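Local atomic coordinates of carbohydrate deacetylase Agd3 (Neosartorya fumigata, PDB entry 6NWZ), a protein that probably removes N-acetyl groups from the exopolysaccharide galactosaminogalactan and is required for Aspergillus fumigatus biofilm formation. Residues D530-R533 and H534-G537; V590-T593 and H594-S598; F601-R604 and Y605-Q609. One frame throughout, in Å; residues are numbered along the deposited sequence.

How the contacts relate
All three contacts are local, between residues about a turn apart in the deacetylase domain; contact 1 touches neither of the others, and contacts 2 and 3 meet only by adjoining along the chain. Contact 1 is the most buried: it lies at the end of helix 520-536, its centre about 7 Å from that of the chain, and holds a zinc ion between a carboxylate and an imidazole. Contacts 2 and 3 share helix 594-607 and are only partly buried. Contact 2 starts that helix with a capping box and a hydrophobic staple. Contact 3 lies near its other end, where an Arg-Asp salt bridge spans the last turn and a glutamine amide bonds to a backbone carbonyl.

Contact 1: D530-R533 and H534-G537; sequences DTMR and HLLG. With ZN (zinc ion), chain I.
Asp530 and His534 form an i, i+4 zinc site one turn apart on helix 520-536, in the deacetylase domain. Asp530 OD2 binds the zinc ion at 1.9 Å and His534 NE2 at 2.4 Å, so the metal bridges two side chains rising from the same side of the helix. This site is distinct from the Asp256, His388 and His392 zinc site of the same chain. Asp530 brings its carboxylate over the turn with CG anti to the backbone N (chi1 -176°), while His534 turns its ring back toward Asp530. The carboxylate and imidazole planes stand 82° apart, nearly perpendicular, and OD2 and NE2 meet through the metal. The two oxygens of Asp530 have separate tasks: OD2 takes the zinc ion, and OD1 is met on its syn side by Arg533 NH2, a salt bridge of 3.2 Å. Held at both oxygens, the carboxylate has little freedom to rotate. To reach it, the Arg533 chain runs extended from CA and bends at chi3, which places Arg533 NH2 3.3 Å from His534 CE1. Trp492 stacks on the His534 ring.

Beneath the site the helix keeps its backbone ladder: His534 N to Asp530 O, which links the two zinc ligands, Leu535 N to Thr531 O and Leu536 N to Met532 O, with Gly537 N to Arg533 O a weak bond as the helix runs out. The other side of the turn is apolar: Thr531 CG2 lies alongside Leu535 and packs on Trp573 and Ile577 of helix 569-584, while Met532 CE reaches Leu535 CD1 at 4.2 Å. Over one face of the imidazole, offset toward its rim, sits Asp530 O, 3.3 Å from His534 CD2.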
loop_
_atom_site.group_PDB
_atom_site.type_symbol
_atom_site.label_atom_id
_atom_site.label_comp_id
_atom_site.label_asym_id
_atom_site.label_seq_id
_atom_site.Cartn_x
_atom_site.Cartn_y
_atom_site.Cartn_z
ATOM N N ASP A 530 2.946 -2.071 11.463
ATOM C CA ASP A 530 2.506 -2.906 10.355
ATOM C C ASP A 530 1.959 -2.066 9.206
ATOM O O ASP A 530 2.201 -2.378 8.033
ATOM C CB ASP A 530 1.465 -3.902 10.853
ATOM C CG ASP A 530 1.041 -4.860 9.785
ATOM O OD1 ASP A 530 1.892 -5.657 9.337
ATOM O OD2 ASP A 530 -0.138 -4.806 9.385
ATOM N N THR A 531 1.232 -0.991 9.517
ATOM C CA THR A 531 0.667 -0.163 8.457
ATOM C C THR A 531 1.729 0.691 7.774
ATOM O O THR A 531 1.625 0.961 6.572
ATOM C CB THR A 531 -0.446 0.720 9.016
ATOM O OG1 THR A 531 -1.358 -0.090 9.769
ATOM C CG2 THR A 531 -1.201 1.405 7.883
ATOM N N MET A 532 2.749 1.134 8.514
ATOM C CA MET A 532 3.860 1.832 7.873
ATOM C C MET A 532 4.585 0.920 6.890
ATOM O O MET A 532 5.026 1.367 5.825
ATOM C CB MET A 532 4.833 2.362 8.925
ATOM C CG MET A 532 4.289 3.503 9.773
ATOM S SD MET A 532 3.704 4.912 8.818
ATOM C CE MET A 532 1.927 4.675 8.884
ATOM N N ARG A 533 4.716 -0.364 7.230
ATOM C CA ARG A 533 5.332 -1.311 6.307
ATOM C C ARG A 533 4.547 -1.401 5.005
ATOM O O ARG A 533 5.133 -1.504 3.922
ATOM C CB ARG A 533 5.443 -2.681 6.971
ATOM C CG ARG A 533 6.030 -3.752 6.082
ATOM C CD ARG A 533 6.225 -5.053 6.843
ATOM N NE ARG A 533 4.972 -5.707 7.221
ATOM C CZ ARG A 533 4.325 -6.577 6.449
ATOM N NH1 ARG A 533 4.800 -6.886 5.248
ATOM N NH2 ARG A 533 3.198 -7.137 6.873
ATOM N N HIS A 534 3.215 -1.359 5.091
ATOM C CA HIS A 534 2.386 -1.375 3.889
ATOM C C HIS A 534 2.510 -0.068 3.117
ATOM O O HIS A 534 2.764 -0.071 1.906
ATOM C CB HIS A 534 0.925 -1.629 4.264
ATOM C CG HIS A 534 0.698 -2.923 4.980
ATOM N ND1 HIS A 534 1.437 -4.056 4.721
ATOM C CD2 HIS A 534 -0.185 -3.263 5.946
ATOM C CE1 HIS A 534 1.017 -5.040 5.495
ATOM N NE2 HIS A 534 0.033 -4.584 6.248
ATOM N N LEU A 535 2.336 1.064 3.810
ATOM C CA LEU A 535 2.291 2.356 3.135
ATOM C C LEU A 535 3.659 2.749 2.591
ATOM O O LEU A 535 3.766 3.233 1.457
ATOM C CB LEU A 535 1.758 3.425 4.091
ATOM C CG LEU A 535 0.310 3.250 4.555
ATOM C CD1 LEU A 535 -0.181 4.477 5.314
ATOM C CD2 LEU A 535 -0.599 2.946 3.376
ATOM N N LEU A 536 4.716 2.560 3.381
ATOM C CA LEU A 536 6.057 2.845 2.886
ATOM C C LEU A 536 6.522 1.824 1.850
ATOM O O LEU A 536 7.512 2.076 1.155
ATOM C CB LEU A 536 7.041 2.918 4.057
ATOM C CG LEU A 536 6.752 4.065 5.034
ATOM C CD1 LEU A 536 7.741 4.100 6.187
ATOM C CD2 LEU A 536 6.764 5.382 4.286
ATOM N N GLY A 537 5.835 0.693 1.727
ATOM C CA GLY A 537 6.050 -0.238 0.642
ATOM C C GLY A 537 5.229 0.060 -0.591
ATOM O O GLY A 537 5.240 -0.732 -1.540
HETATM ZN ZN ZN I . -1.375 -5.397 8.000
#

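Contact 2: V590-T593 and H594-S598; sequences VTIT and HQEMS
Thr593 and Glu596 make a capping box at the N-terminus of helix 594-607, where the loop after helix 569-584 turns into the helix. Thr593 is the N-cap. Its OG1, held between the backbone N and the carbonyl carbon (chi1 73°), accepts from Glu596 N at 3.1 Å in a nearly straight bond (168°). Glu596 answers in the other direction: with CG beside its own backbone N, the extended chain runs back to the cap, and OE1 receives Thr593 N at 3.1 Å. That N-H meets the anti side of the carboxylate, 34° out of its plane, and a weak bond from Thr593 OG1 reaches the same oxygen. The first turn is closed by Met597 N, which points at Thr593 O from 2.7 Å.

Outside the box lies a hydrophobic staple between the residue preceding the cap and Met597. Ile592 reaches across the turn with CD1, which lies 3.6 Å from Met597 CA and 4.0 Å from Met597 CB, while Ile592 CB rests beside Glu596 CB. Strand 424-426 backs the cap, with Trp424 and Thr426 against Thr593. The N-H groups of His594, Gln595 and Glu596 all have side-chain acceptors: Glu301 OE2, Thr426 OG1 and Thr593 OG1. The negative charges of Glu596 and Glu301 would probably be favoured beside the positive end of the helix dipole.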
loop_
_atom_site.group_PDB
_atom_site.type_symbol
_atom_site.label_atom_id
_atom_site.label_comp_id
_atom_site.label_asym_id
_atom_site.label_seq_id
_atom_site.Cartn_x
_atom_site.Cartn_y
_atom_site.Cartn_z
ATOM N N VAL A 590 -3.451 10.398 -0.410
ATOM C CA VAL A 590 -4.558 10.618 -1.330
ATOM C C VAL A 590 -5.530 9.455 -1.211
ATOM O O VAL A 590 -5.149 8.297 -1.422
ATOM C CB VAL A 590 -4.073 10.778 -2.776
ATOM C CG1 VAL A 590 -5.249 11.011 -3.680
ATOM C CG2 VAL A 590 -3.092 11.934 -2.869
ATOM N N THR A 591 -6.778 9.762 -0.862
ATOM C CA THR A 591 -7.850 8.776 -0.850
ATOM C C THR A 591 -8.553 8.792 -2.201
ATOM O O THR A 591 -8.857 9.865 -2.736
ATOM C CB THR A 591 -8.857 9.064 0.271
ATOM O OG1 THR A 591 -8.210 8.976 1.545
ATOM C CG2 THR A 591 -10.006 8.070 0.234
ATOM N N ILE A 592 -8.788 7.604 -2.761
ATOM C CA ILE A 592 -9.547 7.457 -3.994
ATOM C C ILE A 592 -10.663 6.451 -3.752
ATOM O O ILE A 592 -10.591 5.614 -2.850
ATOM C CB ILE A 592 -8.664 7.020 -5.183
ATOM C CG1 ILE A 592 -7.974 5.689 -4.887
ATOM C CG2 ILE A 592 -7.623 8.072 -5.475
ATOM C CD1 ILE A 592 -6.999 5.266 -5.962
ATOM N N THR A 593 -11.711 6.550 -4.569
ATOM C CA THR A 593 -12.851 5.662 -4.413
ATOM C C THR A 593 -12.468 4.231 -4.775
ATOM O O THR A 593 -11.458 3.975 -5.436
ATOM C CB THR A 593 -14.027 6.110 -5.283
ATOM O OG1 THR A 593 -13.748 5.822 -6.658
ATOM C CG2 THR A 593 -14.279 7.599 -5.113
ATOM N N HIS A 594 -13.296 3.291 -4.317
ATOM C CA HIS A 594 -13.078 1.888 -4.646
ATOM C C HIS A 594 -12.993 1.694 -6.153
ATOM O O HIS A 594 -12.145 0.943 -6.646
ATOM C CB HIS A 594 -14.200 1.039 -4.042
ATOM C CG HIS A 594 -14.140 -0.411 -4.411
ATOM N ND1 HIS A 594 -13.787 -1.391 -3.510
ATOM C CD2 HIS A 594 -14.415 -1.048 -5.574
ATOM C CE1 HIS A 594 -13.833 -2.570 -4.107
ATOM N NE2 HIS A 594 -14.211 -2.388 -5.360
ATOM N N GLN A 595 -13.856 2.391 -6.900
ATOM C CA GLN A 595 -13.833 2.311 -8.356
ATOM C C GLN A 595 -12.513 2.825 -8.921
ATOM O O GLN A 595 -11.920 2.192 -9.803
ATOM C CB GLN A 595 -15.013 3.095 -8.927
ATOM C CG GLN A 595 -15.139 3.043 -10.437
ATOM C CD GLN A 595 -16.535 3.396 -10.919
ATOM O OE1 GLN A 595 -17.492 3.394 -10.143
ATOM N NE2 GLN A 595 -16.659 3.702 -12.203
ATOM N N GLU A 596 -12.037 3.972 -8.424
ATOM C CA GLU A 596 -10.747 4.492 -8.869
ATOM C C GLU A 596 -9.612 3.566 -8.459
ATOM O O GLU A 596 -8.662 3.355 -9.223
ATOM C CB GLU A 596 -10.512 5.893 -8.299
ATOM C CG GLU A 596 -11.395 6.983 -8.884
ATOM C CD GLU A 596 -11.218 8.320 -8.182
ATOM O OE1 GLU A 596 -11.732 8.480 -7.052
ATOM O OE2 GLU A 596 -10.557 9.208 -8.763
ATOM N N MET A 597 -9.685 3.016 -7.246
ATOM C CA MET A 597 -8.626 2.137 -6.769
ATOM C C MET A 597 -8.530 0.883 -7.624
ATOM O O MET A 597 -7.428 0.433 -7.959
ATOM C CB MET A 597 -8.867 1.786 -5.303
ATOM C CG MET A 597 -8.050 0.619 -4.797
ATOM S SD MET A 597 -8.938 -0.946 -4.891
ATOM C CE MET A 597 -8.356 -1.716 -3.376
ATOM N N SER A 598 -9.678 0.306 -7.993
ATOM C CA SER A 598 -9.665 -0.859 -8.870
ATOM C C SER A 598 -9.114 -0.514 -10.247
ATOM O O SER A 598 -8.445 -1.344 -10.873
ATOM C CB SER A 598 -11.074 -1.443 -8.991
ATOM O OG SER A 598 -11.072 -2.584 -9.833
#

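Contact 3: F601-R604 and Y605-Q609; sequences FLAR and YQRDQ
Tyr605, Gln606, Arg607 and Asp608 each return an N-H to the carbonyl four residues back, from Phe601 O to Arg604 O, with Arg607 N to Ala603 O the straightest at 175°. Across the last of these turns Arg604 and Asp608 make an i, i+4 salt bridge. Arg604 NE donates to Asp608 OD2 at 2.6 Å, meeting it on the syn side, and Arg604 NH2 adds a weak bond of 3.2 Å to the same oxygen. OD2 lies in the guanidinium plane, at its edge, yet the carboxylate plane is turned 76° from it. The bend at chi2 of Arg604 (66°) swings the group over to Asp608. The bridge lies near the C-terminal end of helix 594-607 and joins neighbouring elements: Arg604 NH2 also bonds to Asn45 O of helix 34-47, and Asp608 OD2 receives Trp472 NE1.

Arg607, extended from CG to NE, runs back toward the previous turn and crosses the Arg604 side chain at about a right angle, its guanidinium flat over Arg604 CA, which sits 3.4 Å from the plane. On another side, Leu602 CG meets Gln606 NE2 at 4.0 Å, while Gln606 OE1 is taken by Arg637 NE. Tyr605 packs edge-to-face on Trp472. Gln609 folds back to Tyr605, its NE2 bonding to Tyr605 O at 3.2 Å and lying over one face of the Tyr605 ring, offset toward its rim.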
loop_
_atom_site.group_PDB
_atom_site.type_symbol
_atom_site.label_atom_id
_atom_site.label_comp_id
_atom_site.label_asym_id
_atom_site.label_seq_id
_atom_site.Cartn_x
_atom_site.Cartn_y
_atom_site.Cartn_z
ATOM N N PHE A 601 -5.256 -0.331 -10.025
ATOM C CA PHE A 601 -4.727 -1.686 -9.917
ATOM C C PHE A 601 -4.724 -2.380 -11.273
ATOM O O PHE A 601 -3.797 -3.135 -11.593
ATOM C CB PHE A 601 -5.536 -2.495 -8.905
ATOM C CG PHE A 601 -4.927 -2.543 -7.535
ATOM C CD1 PHE A 601 -3.764 -3.261 -7.305
ATOM C CD2 PHE A 601 -5.525 -1.884 -6.472
ATOM C CE1 PHE A 601 -3.202 -3.312 -6.037
ATOM C CE2 PHE A 601 -4.971 -1.933 -5.204
ATOM C CZ PHE A 601 -3.807 -2.647 -4.987
ATOM N N LEU A 602 -5.753 -2.134 -12.087
ATOM C CA LEU A 602 -5.790 -2.718 -13.423
ATOM C C LEU A 602 -4.755 -2.071 -14.335
ATOM O O LEU A 602 -4.043 -2.768 -15.068
ATOM C CB LEU A 602 -7.188 -2.578 -14.018
ATOM C CG LEU A 602 -7.424 -3.337 -15.321
ATOM C CD1 LEU A 602 -7.367 -4.840 -15.091
ATOM C CD2 LEU A 602 -8.756 -2.937 -15.908
ATOM N N ALA A 603 -4.652 -0.740 -14.300
ATOM C CA ALA A 603 -3.684 -0.048 -15.143
ATOM C C ALA A 603 -2.255 -0.416 -14.763
ATOM O O ALA A 603 -1.400 -0.590 -15.640
ATOM C CB ALA A 603 -3.895 1.462 -15.050
ATOM N N ARG A 604 -1.975 -0.531 -13.463
ATOM C CA ARG A 604 -0.659 -0.991 -13.032
ATOM C C ARG A 604 -0.360 -2.371 -13.597
ATOM O O ARG A 604 0.732 -2.621 -14.122
ATOM C CB ARG A 604 -0.577 -1.013 -11.507
ATOM C CG ARG A 604 0.630 -1.769 -10.962
ATOM C CD ARG A 604 1.925 -1.070 -11.337
ATOM N NE ARG A 604 3.076 -1.964 -11.277
ATOM C CZ ARG A 604 4.009 -1.925 -10.331
ATOM N NH1 ARG A 604 3.934 -1.031 -9.356
ATOM N NH2 ARG A 604 5.022 -2.778 -10.364
ATOM N N TYR A 605 -1.331 -3.280 -13.508
ATOM C CA TYR A 605 -1.124 -4.631 -14.012
ATOM C C TYR A 605 -0.915 -4.633 -15.521
ATOM O O TYR A 605 -0.104 -5.408 -16.041
ATOM C CB TYR A 605 -2.309 -5.516 -13.627
ATOM C CG TYR A 605 -2.342 -6.840 -14.350
ATOM C CD1 TYR A 605 -1.585 -7.916 -13.907
ATOM C CD2 TYR A 605 -3.133 -7.016 -15.480
ATOM C CE1 TYR A 605 -1.613 -9.130 -14.571
ATOM C CE2 TYR A 605 -3.167 -8.224 -16.149
ATOM C CZ TYR A 605 -2.406 -9.276 -15.691
ATOM O OH TYR A 605 -2.442 -10.477 -16.357
ATOM N N GLN A 606 -1.627 -3.763 -16.241
ATOM C CA GLN A 606 -1.581 -3.803 -17.699
ATOM C C GLN A 606 -0.284 -3.213 -18.241
ATOM O O GLN A 606 0.376 -3.826 -19.086
ATOM C CB GLN A 606 -2.791 -3.079 -18.282
ATOM C CG GLN A 606 -4.077 -3.878 -18.188
ATOM C CD GLN A 606 -5.240 -3.184 -18.860
ATOM O OE1 GLN A 606 -5.188 -1.985 -19.135
ATOM N NE2 GLN A 606 -6.297 -3.936 -19.136
ATOM N N ARG A 607 0.107 -2.027 -17.762
ATOM C CA ARG A 607 1.342 -1.417 -18.244
ATOM C C ARG A 607 2.576 -2.231 -17.875
ATOM O O ARG A 607 3.615 -2.083 -18.525
ATOM C CB ARG A 607 1.487 0.009 -17.708
ATOM C CG ARG A 607 1.684 0.107 -16.211
ATOM C CD ARG A 607 2.016 1.532 -15.805
ATOM N NE ARG A 607 2.065 1.681 -14.355
ATOM C CZ ARG A 607 1.023 2.036 -13.611
ATOM N NH1 ARG A 607 -0.146 2.279 -14.186
ATOM N NH2 ARG A 607 1.147 2.143 -12.298
ATOM N N ASP A 608 2.490 -3.080 -16.848
ATOM C CA ASP A 608 3.606 -3.961 -16.524
ATOM C C ASP A 608 3.784 -5.063 -17.561
ATOM O O ASP A 608 4.845 -5.693 -17.603
ATOM C CB ASP A 608 3.416 -4.577 -15.135
ATOM C CG ASP A 608 3.679 -3.590 -14.006
ATOM O OD1 ASP A 608 4.101 -2.443 -14.279
ATOM O OD2 ASP A 608 3.461 -3.967 -12.834
ATOM N N GLN A 609 2.774 -5.308 -18.393
ATOM C CA GLN A 609 2.871 -6.295 -19.460
ATOM C C GLN A 609 3.430 -5.722 -20.755
ATOM O O GLN A 609 3.679 -6.486 -21.693
ATOM C CB GLN A 609 1.495 -6.914 -19.742
ATOM C CG GLN A 609 0.708 -7.304 -18.498
ATOM C CD GLN A 609 1.412 -8.347 -17.654
ATOM O OE1 GLN A 609 2.149 -9.190 -18.169
ATOM N NE2 GLN A 609 1.191 -8.294 -16.346
#